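Local atomic coordinates of Rio2 kinase (Chaetomium thermophilum, PDB entry 4GYI), a protein that acts as an atypical RIO-family kinase with an ATPase-dependent role in maturation of the pre-40S ribosomal subunit, binding adenine nucleotide with magnesium and probably phosphorylating proteins. Residues A[209-214]-A[283-288]; A[18-23]-A[56-61]; A[114-117]-A[121-124]. All coordinates share one frame; numbering follows the deposited sequence.

The three contacts illustrate how a RIO2 kinase is assembled from an N-terminal winged-helix domain and a two-lobed kinase. Contact 2 ties together helices of that domain, contact 3 is a hairpin of the kinase N-lobe, and contact 1 joins two helices of the C-lobe. Contacts 1 and 2 lie on opposite sides of the chain's centre, their own centres 50 Å apart. Contact 3 falls between, with centres 26 Å from contact 2 and 32 Å from contact 1, and none touches another. The nucleotide site is bordered most closely by contact 3, whose V123 touches ADP; in contact 1, the L214 side chain stays about 13 Å from ADP.

Contact 1. Residues A[209-214]-A[283-288]; sequences SLYADL and RFFERR
F285 projects from segment 283-288 between L210, Y211 and L214 of segment 209-214, and this single ring carries nearly all of the contact. The two segments are antiparallel, with an angle of 167° between their directions; their axes approach no closer than 11.5 Å, and the phenylalanine ring spans the gap. Each partner meets the ring differently. Y211 turns the edge of its own ring toward one face of F285 in a T-shaped pair, the centroids 5.5 Å apart and the planes at 68°. With its CG anti to the backbone N (chi1 176°), the tyrosine ring is placed with CD1 over that face. Y211 CB packs still closer, 3.5 Å from F285 CE1. L210 arrives at the rim, near the ring plane, with CG 3.8 Å from F285 CZ. One turn further on, L214 leans in obliquely, its CD1 3.6 Å from F285 CE2. All four residues are buried, and no hydrogen bond crosses between the segments.

The outer sides of both helices are quite different. S209, A212 and D213 on one, and R283, E286 and R287 on the other, are exposed and do not take part; there S209 OG bonds to D206 and R287 forms a salt bridge with E233. Further aromatic rings join the apolar part: F291 meets the Y211 ring and F289 stands edge-to-face with F285. Such an apolar seam between the helix preceding the catalytic loop and the long helix following the metal-binding segment belongs to the helical C-lobe of the protein kinase fold.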
loop_
_atom_site.group_PDB
_atom_site.type_symbol
_atom_site.label_atom_id
_atom_site.label_comp_id
_atom_site.label_asym_id
_atom_site.label_seq_id
_atom_site.Cartn_x
_atom_site.Cartn_y
_atom_site.Cartn_z
ATOM N N SER A 209 0.573 0.892 -30.098
ATOM C CA SER A 209 1.634 1.660 -29.456
ATOM C C SER A 209 1.570 1.517 -27.952
ATOM O O SER A 209 2.587 1.318 -27.300
ATOM C CB SER A 209 1.514 3.142 -29.803
ATOM O OG SER A 209 1.928 3.381 -31.135
ATOM N N LEU A 210 0.371 1.656 -27.401
ATOM C CA LEU A 210 0.205 1.554 -25.960
ATOM C C LEU A 210 0.564 0.135 -25.497
ATOM O O LEU A 210 1.276 -0.034 -24.510
ATOM C CB LEU A 210 -1.213 1.954 -25.539
ATOM C CG LEU A 210 -1.550 1.808 -24.049
ATOM C CD1 LEU A 210 -0.602 2.641 -23.180
ATOM C CD2 LEU A 210 -3.014 2.160 -23.763
ATOM N N TYR A 211 0.079 -0.869 -26.231
ATOM C CA TYR A 211 0.406 -2.258 -25.954
ATOM C C TYR A 211 1.910 -2.471 -25.939
ATOM O O TYR A 211 2.445 -3.065 -25.003
ATOM C CB TYR A 211 -0.236 -3.172 -26.986
ATOM C CG TYR A 211 0.130 -4.639 -26.851
ATOM C CD1 TYR A 211 -0.584 -5.477 -26.007
ATOM C CD2 TYR A 211 1.177 -5.187 -27.583
ATOM C CE1 TYR A 211 -0.267 -6.820 -25.899
ATOM C CE2 TYR A 211 1.499 -6.532 -27.480
ATOM C CZ TYR A 211 0.772 -7.336 -26.641
ATOM O OH TYR A 211 1.082 -8.661 -26.531
ATOM N N ALA A 212 2.593 -1.957 -26.956
ATOM C CA ALA A 212 4.051 -2.068 -27.022
ATOM C C ALA A 212 4.722 -1.384 -25.845
ATOM O O ALA A 212 5.711 -1.883 -25.311
ATOM C CB ALA A 212 4.562 -1.490 -28.309
ATOM N N ASP A 213 4.191 -0.237 -25.434
ATOM C CA ASP A 213 4.721 0.431 -24.249
ATOM C C ASP A 213 4.548 -0.419 -22.954
ATOM O O ASP A 213 5.478 -0.558 -22.158
ATOM C CB ASP A 213 4.135 1.847 -24.110
ATOM C CG ASP A 213 4.767 2.850 -25.093
ATOM O OD1 ASP A 213 5.510 2.428 -26.014
ATOM O OD2 ASP A 213 4.516 4.067 -24.947
ATOM N N LEU A 214 3.377 -1.008 -22.763
ATOM C CA LEU A 214 3.137 -1.835 -21.574
ATOM C C LEU A 214 4.028 -3.073 -21.552
ATOM O O LEU A 214 4.565 -3.447 -20.503
ATOM C CB LEU A 214 1.664 -2.223 -21.490
ATOM C CG LEU A 214 0.752 -0.997 -21.351
ATOM C CD1 LEU A 214 -0.699 -1.387 -21.431
ATOM C CD2 LEU A 214 1.044 -0.241 -20.047
ATOM N N ARG A 283 -5.423 -9.929 -22.637
ATOM C CA ARG A 283 -6.869 -10.039 -22.419
ATOM C C ARG A 283 -7.544 -8.671 -22.511
ATOM O O ARG A 283 -8.489 -8.496 -23.275
ATOM C CB ARG A 283 -7.180 -10.654 -21.059
ATOM C CG ARG A 283 -7.419 -12.152 -21.055
ATOM C CD ARG A 283 -7.993 -12.568 -19.704
ATOM N NE ARG A 283 -9.104 -11.699 -19.323
ATOM C CZ ARG A 283 -10.377 -12.076 -19.294
ATOM N NH1 ARG A 283 -10.711 -13.323 -19.600
ATOM N NH2 ARG A 283 -11.320 -11.210 -18.944
ATOM N N PHE A 284 -7.045 -7.707 -21.739
ATOM C CA PHE A 284 -7.618 -6.371 -21.741
ATOM C C PHE A 284 -7.634 -5.754 -23.143
ATOM O O PHE A 284 -8.669 -5.276 -23.609
ATOM C CB PHE A 284 -6.891 -5.445 -20.763
ATOM C CG PHE A 284 -7.404 -4.038 -20.796
ATOM C CD1 PHE A 284 -8.607 -3.716 -20.184
ATOM C CD2 PHE A 284 -6.706 -3.047 -21.478
ATOM C CE1 PHE A 284 -9.097 -2.417 -20.218
ATOM C CE2 PHE A 284 -7.185 -1.756 -21.537
ATOM C CZ PHE A 284 -8.380 -1.431 -20.891
ATOM N N PHE A 285 -6.498 -5.805 -23.824
ATOM C CA PHE A 285 -6.406 -5.276 -25.177
ATOM C C PHE A 285 -7.292 -6.004 -26.166
ATOM O O PHE A 285 -7.660 -5.455 -27.193
ATOM C CB PHE A 285 -4.962 -5.246 -25.658
ATOM C CG PHE A 285 -4.240 -4.013 -25.227
ATOM C CD1 PHE A 285 -3.896 -3.042 -26.138
ATOM C CD2 PHE A 285 -3.967 -3.796 -23.885
ATOM C CE1 PHE A 285 -3.253 -1.887 -25.724
ATOM C CE2 PHE A 285 -3.323 -2.651 -23.472
ATOM C CZ PHE A 285 -2.969 -1.695 -24.389
ATOM N N GLU A 286 -7.662 -7.231 -25.841
ATOM C CA GLU A 286 -8.496 -7.985 -26.750
ATOM C C GLU A 286 -9.950 -7.580 -26.542
ATOM O O GLU A 286 -10.662 -7.304 -27.507
ATOM C CB GLU A 286 -8.291 -9.485 -26.553
ATOM C CG GLU A 286 -8.704 -10.331 -27.735
ATOM C CD GLU A 286 -10.205 -10.485 -27.851
ATOM O OE1 GLU A 286 -10.891 -10.386 -26.808
ATOM O OE2 GLU A 286 -10.699 -10.704 -28.983
ATOM N N ARG A 287 -10.394 -7.527 -25.288
ATOM C CA ARG A 287 -11.791 -7.186 -25.019
ATOM C C ARG A 287 -12.117 -5.691 -25.156
ATOM O O ARG A 287 -13.210 -5.333 -25.599
ATOM C CB ARG A 287 -12.279 -7.756 -23.675
ATOM C CG ARG A 287 -11.326 -7.568 -22.515
ATOM C CD ARG A 287 -11.866 -8.185 -21.220
ATOM N NE ARG A 287 -10.883 -8.150 -20.132
ATOM C CZ ARG A 287 -10.735 -7.144 -19.268
ATOM N NH1 ARG A 287 -11.506 -6.068 -19.350
ATOM N NH2 ARG A 287 -9.813 -7.215 -18.317
ATOM N N ARG A 288 -11.169 -4.824 -24.806
ATOM C CA ARG A 288 -11.421 -3.377 -24.816
ATOM C C ARG A 288 -11.173 -2.692 -26.171
ATOM O O ARG A 288 -11.957 -1.838 -26.588
ATOM C CB ARG A 288 -10.649 -2.683 -23.682
ATOM C CG ARG A 288 -10.648 -1.154 -23.730
ATOM C CD ARG A 288 -12.027 -0.528 -23.547
ATOM N NE ARG A 288 -11.960 0.934 -23.655
ATOM C CZ ARG A 288 -12.264 1.636 -24.749
ATOM N NH1 ARG A 288 -12.679 1.025 -25.855
ATOM N NH2 ARG A 288 -12.159 2.959 -24.738
#

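Contact 2. Residues A[18-23]-A[56-61]; sequences RVLTAV and ATLAKA
L58 lays its CD1 methyl against the backbone of segment 18-23, between V19 and L20. This methyl does most of the touching: it rests 3.5 Å from L20 N, so it reaches the helix main chain itself and is not confined to the side-chain layer. From there the same methyl meets V19 CG1 at 3.7 Å and L20 CB at 4.0 Å. The second methyl, CD2, lies a little further off, 4.1 Å from L20 CB. A chi1 of -64° sets L58 CG opposite its own carbonyl carbon, and the nearly straight chi2 that follows extends CD1 toward the facing helix.

The two receiving residues are oriented differently. V19 directs its CB toward segment 56-61 and crosses the leucine obliquely, offering CG1 as the contact branch. L20 instead flanks L58: its CB touches both methyls, while the rest of its side chain continues past them toward L63 and I64. The leucine end is thus fitted between two consecutive residues of one helix, in a buried contact between apolar side chains, with no hydrogen bond across it.

Helix 14-26 thereby packs against helix 51-60 within the N-terminal winged-helix domain. Helix 35-42 adds I38 beside V19 and V23, and places I41 and A42 beside A22, while I64 of strand 64-68 touches L20, V23 and L58.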
loop_
_atom_site.group_PDB
_atom_site.type_symbol
_atom_site.label_atom_id
_atom_site.label_comp_id
_atom_site.label_asym_id
_atom_site.label_seq_id
_atom_site.Cartn_x
_atom_site.Cartn_y
_atom_site.Cartn_z
ATOM N N ARG A 18 0.204 10.361 23.758
ATOM C CA ARG A 18 1.220 9.627 24.498
ATOM C C ARG A 18 0.707 8.270 24.997
ATOM O O ARG A 18 1.425 7.275 24.963
ATOM C CB ARG A 18 1.705 10.484 25.669
ATOM C CG ARG A 18 2.975 9.983 26.316
ATOM C CD ARG A 18 3.459 10.924 27.429
ATOM N NE ARG A 18 4.793 10.541 27.879
ATOM C CZ ARG A 18 5.916 10.993 27.330
ATOM N NH1 ARG A 18 5.855 11.862 26.328
ATOM N NH2 ARG A 18 7.097 10.589 27.787
ATOM N N VAL A 19 -0.537 8.244 25.461
ATOM C CA VAL A 19 -1.175 7.012 25.915
ATOM C C VAL A 19 -1.503 6.087 24.733
ATOM O O VAL A 19 -1.267 4.876 24.797
ATOM C CB VAL A 19 -2.447 7.323 26.742
ATOM C CG1 VAL A 19 -3.206 6.054 27.079
ATOM C CG2 VAL A 19 -2.068 8.049 28.015
ATOM N N LEU A 20 -2.038 6.662 23.655
ATOM C CA LEU A 20 -2.260 5.912 22.433
ATOM C C LEU A 20 -0.950 5.273 21.972
ATOM O O LEU A 20 -0.903 4.082 21.672
ATOM C CB LEU A 20 -2.848 6.805 21.331
ATOM C CG LEU A 20 -3.350 6.060 20.095
ATOM C CD1 LEU A 20 -4.375 5.007 20.519
ATOM C CD2 LEU A 20 -3.949 7.024 19.016
ATOM N N THR A 21 0.115 6.064 21.934
ATOM C CA THR A 21 1.427 5.562 21.529
ATOM C C THR A 21 1.926 4.465 22.470
ATOM O O THR A 21 2.533 3.484 22.037
ATOM C CB THR A 21 2.459 6.703 21.505
ATOM O OG1 THR A 21 2.031 7.718 20.583
ATOM C CG2 THR A 21 3.835 6.183 21.093
ATOM N N ALA A 22 1.649 4.640 23.759
ATOM C CA ALA A 22 2.021 3.660 24.775
ATOM C C ALA A 22 1.315 2.325 24.581
ATOM O O ALA A 22 1.890 1.268 24.844
ATOM C CB ALA A 22 1.738 4.211 26.186
ATOM N N VAL A 23 0.061 2.366 24.151
ATOM C CA VAL A 23 -0.660 1.125 23.875
ATOM C C VAL A 23 -0.026 0.437 22.667
ATOM O O VAL A 23 0.166 -0.784 22.647
ATOM C CB VAL A 23 -2.149 1.377 23.612
ATOM C CG1 VAL A 23 -2.825 0.095 23.153
ATOM C CG2 VAL A 23 -2.813 1.932 24.865
ATOM N N ALA A 56 -9.907 6.582 28.763
ATOM C CA ALA A 56 -11.351 6.632 28.526
ATOM C C ALA A 56 -11.694 7.423 27.259
ATOM O O ALA A 56 -12.550 7.015 26.462
ATOM C CB ALA A 56 -12.054 7.231 29.728
ATOM N N THR A 57 -11.040 8.572 27.098
ATOM C CA THR A 57 -11.142 9.367 25.879
ATOM C C THR A 57 -10.856 8.498 24.653
ATOM O O THR A 57 -11.632 8.477 23.700
ATOM C CB THR A 57 -10.128 10.532 25.891
ATOM O OG1 THR A 57 -10.526 11.521 26.853
ATOM C CG2 THR A 57 -10.031 11.174 24.512
ATOM N N LEU A 58 -9.743 7.774 24.693
ATOM C CA LEU A 58 -9.319 6.960 23.549
ATOM C C LEU A 58 -10.272 5.807 23.308
ATOM O O LEU A 58 -10.546 5.447 22.166
ATOM C CB LEU A 58 -7.892 6.442 23.747
ATOM C CG LEU A 58 -6.806 7.520 23.799
ATOM C CD1 LEU A 58 -5.491 6.936 24.340
ATOM C CD2 LEU A 58 -6.610 8.169 22.416
ATOM N N ALA A 59 -10.781 5.235 24.390
ATOM C CA ALA A 59 -11.729 4.129 24.300
ATOM C C ALA A 59 -13.040 4.609 23.698
ATOM O O ALA A 59 -13.581 3.990 22.788
ATOM C CB ALA A 59 -11.966 3.520 25.681
ATOM N N LYS A 60 -13.534 5.727 24.214
ATOM C CA LYS A 60 -14.756 6.360 23.729
ATOM C C LYS A 60 -14.674 6.639 22.241
ATOM O O LYS A 60 -15.614 6.365 21.494
ATOM C CB LYS A 60 -14.995 7.670 24.484
ATOM C CG LYS A 60 -16.000 8.602 23.828
ATOM C CD LYS A 60 -17.425 8.117 24.030
ATOM C CE LYS A 60 -18.426 9.123 23.486
ATOM N NZ LYS A 60 -19.833 8.737 23.793
ATOM N N ALA A 61 -13.538 7.183 21.817
ATOM C CA ALA A 61 -13.295 7.482 20.405
ATOM C C ALA A 61 -12.942 6.247 19.566
ATOM O O ALA A 61 -12.761 6.349 18.357
ATOM C CB ALA A 61 -12.204 8.532 20.271
#

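Contact 3. Residues A[114-117]-A[121-124]; sequences VADE and QKVL
Two nearly straight backbone hydrogen bonds couple V114 to K122: V114 N donates to K122 O at 2.8 Å, and K122 N returns the bond to V114 O at 2.7 Å, with angles at hydrogen of 166° and 171°. They define a hydrogen-bonded pair in the antiparallel hairpin of strands 109-115 and 121-127, in the five-stranded sheet of the kinase N-lobe. Immediately beyond it, A115 and Q121 form a non-hydrogen-bonded pair, and Q121 CA makes a CA-H...O contact with V114 O, which thereby receives both an N-H and a weaker C-H.

From the turn, D116 adds a charged link to K122. D116 OD2 lies 3.3 Å from K122 NZ, a salt bridge from the turn residue to the strand that follows it. With chi1 of 64°, the D116 carboxylate sits between its backbone N and carbonyl carbon; the lysine chain bends at its last torsion, and D116 OD2 lies closer to K122 CE, at 3.0 Å, than to NZ. The other carboxylate oxygen, OD1, accepts from the backbone N of K120, so one carboxylate oxygen serves the turn backbone and the other faces the lysine.

The packing divides between the two faces. A115 and Q121 occupy one, V114 and K122 the other. V123, turned away from segment 114-117, touches ADP, and the strand runs on to K125, which also binds the nucleotide; this hairpin therefore forms part of the pocket wall. On the V114 face, strand 187-191 supplies V189 against K122 and L124. V114 then sends its two methyls in different directions: CG2 settles 3.5 Å from K122 O, whereas CG1 rests against L124 CB at 3.7 Å.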
loop_
_atom_site.group_PDB
_atom_site.type_symbol
_atom_site.label_atom_id
_atom_site.label_comp_id
_atom_site.label_asym_id
_atom_site.label_seq_id
_atom_site.Cartn_x
_atom_site.Cartn_y
_atom_site.Cartn_z
ATOM N N VAL A 114 -4.370 13.825 0.510
ATOM C CA VAL A 114 -3.973 14.736 1.561
ATOM C C VAL A 114 -3.280 15.946 0.956
ATOM O O VAL A 114 -2.930 15.946 -0.230
ATOM C CB VAL A 114 -3.041 14.059 2.550
ATOM C CG1 VAL A 114 -3.708 12.831 3.117
ATOM C CG2 VAL A 114 -1.756 13.702 1.860
ATOM N N ALA A 115 -3.102 16.984 1.769
ATOM C CA ALA A 115 -2.362 18.170 1.353
ATOM C C ALA A 115 -1.333 18.559 2.410
ATOM O O ALA A 115 -1.560 18.390 3.605
ATOM C CB ALA A 115 -3.308 19.298 1.119
ATOM N N ASP A 116 -0.197 19.088 1.979
ATOM C CA ASP A 116 0.762 19.614 2.949
ATOM C C ASP A 116 0.531 21.104 3.228
ATOM O O ASP A 116 -0.406 21.702 2.701
ATOM C CB ASP A 116 2.225 19.326 2.545
ATOM C CG ASP A 116 2.645 20.019 1.248
ATOM O OD1 ASP A 116 1.991 21.001 0.822
ATOM O OD2 ASP A 116 3.663 19.584 0.657
ATOM N N GLU A 117 1.405 21.687 4.044
ATOM C CA GLU A 117 1.275 23.072 4.491
ATOM C C GLU A 117 1.312 24.065 3.336
ATOM O O GLU A 117 0.660 25.107 3.379
ATOM C CB GLU A 117 2.372 23.409 5.505
ATOM C CG GLU A 117 2.291 24.841 6.021
ATOM C CD GLU A 117 3.078 25.065 7.298
ATOM O OE1 GLU A 117 2.637 25.905 8.109
ATOM O OE2 GLU A 117 4.131 24.414 7.485
ATOM N N GLN A 121 -1.218 18.781 -3.122
ATOM C CA GLN A 121 -1.961 17.537 -2.896
ATOM C C GLN A 121 -1.100 16.307 -3.140
ATOM O O GLN A 121 -0.332 16.244 -4.103
ATOM C CB GLN A 121 -3.230 17.474 -3.750
ATOM C CG GLN A 121 -4.164 18.664 -3.541
ATOM C CD GLN A 121 -5.370 18.621 -4.456
ATOM O OE1 GLN A 121 -5.557 17.675 -5.225
ATOM N NE2 GLN A 121 -6.202 19.640 -4.371
ATOM N N LYS A 122 -1.227 15.335 -2.247
ATOM C CA LYS A 122 -0.529 14.065 -2.369
ATOM C C LYS A 122 -1.496 12.938 -2.015
ATOM O O LYS A 122 -2.596 13.194 -1.515
ATOM C CB LYS A 122 0.659 14.028 -1.406
ATOM C CG LYS A 122 1.542 15.258 -1.466
ATOM C CD LYS A 122 2.251 15.452 -0.149
ATOM C CE LYS A 122 2.974 16.778 -0.110
ATOM N NZ LYS A 122 4.228 16.786 -0.922
ATOM N N VAL A 123 -1.085 11.693 -2.263
ATOM C CA VAL A 123 -1.920 10.543 -1.936
ATOM C C VAL A 123 -1.442 9.847 -0.676
ATOM O O VAL A 123 -0.249 9.646 -0.486
ATOM C CB VAL A 123 -1.950 9.526 -3.107
ATOM C CG1 VAL A 123 -2.405 8.144 -2.644
ATOM C CG2 VAL A 123 -2.844 10.040 -4.216
ATOM N N LEU A 124 -2.382 9.513 0.200
ATOM C CA LEU A 124 -2.083 8.674 1.341
ATOM C C LEU A 124 -2.697 7.299 1.085
ATOM O O LEU A 124 -3.902 7.179 0.876
ATOM C CB LEU A 124 -2.669 9.275 2.617
ATOM C CG LEU A 124 -2.555 8.390 3.863
ATOM C CD1 LEU A 124 -1.107 8.296 4.319
ATOM C CD2 LEU A 124 -3.423 8.920 4.979
#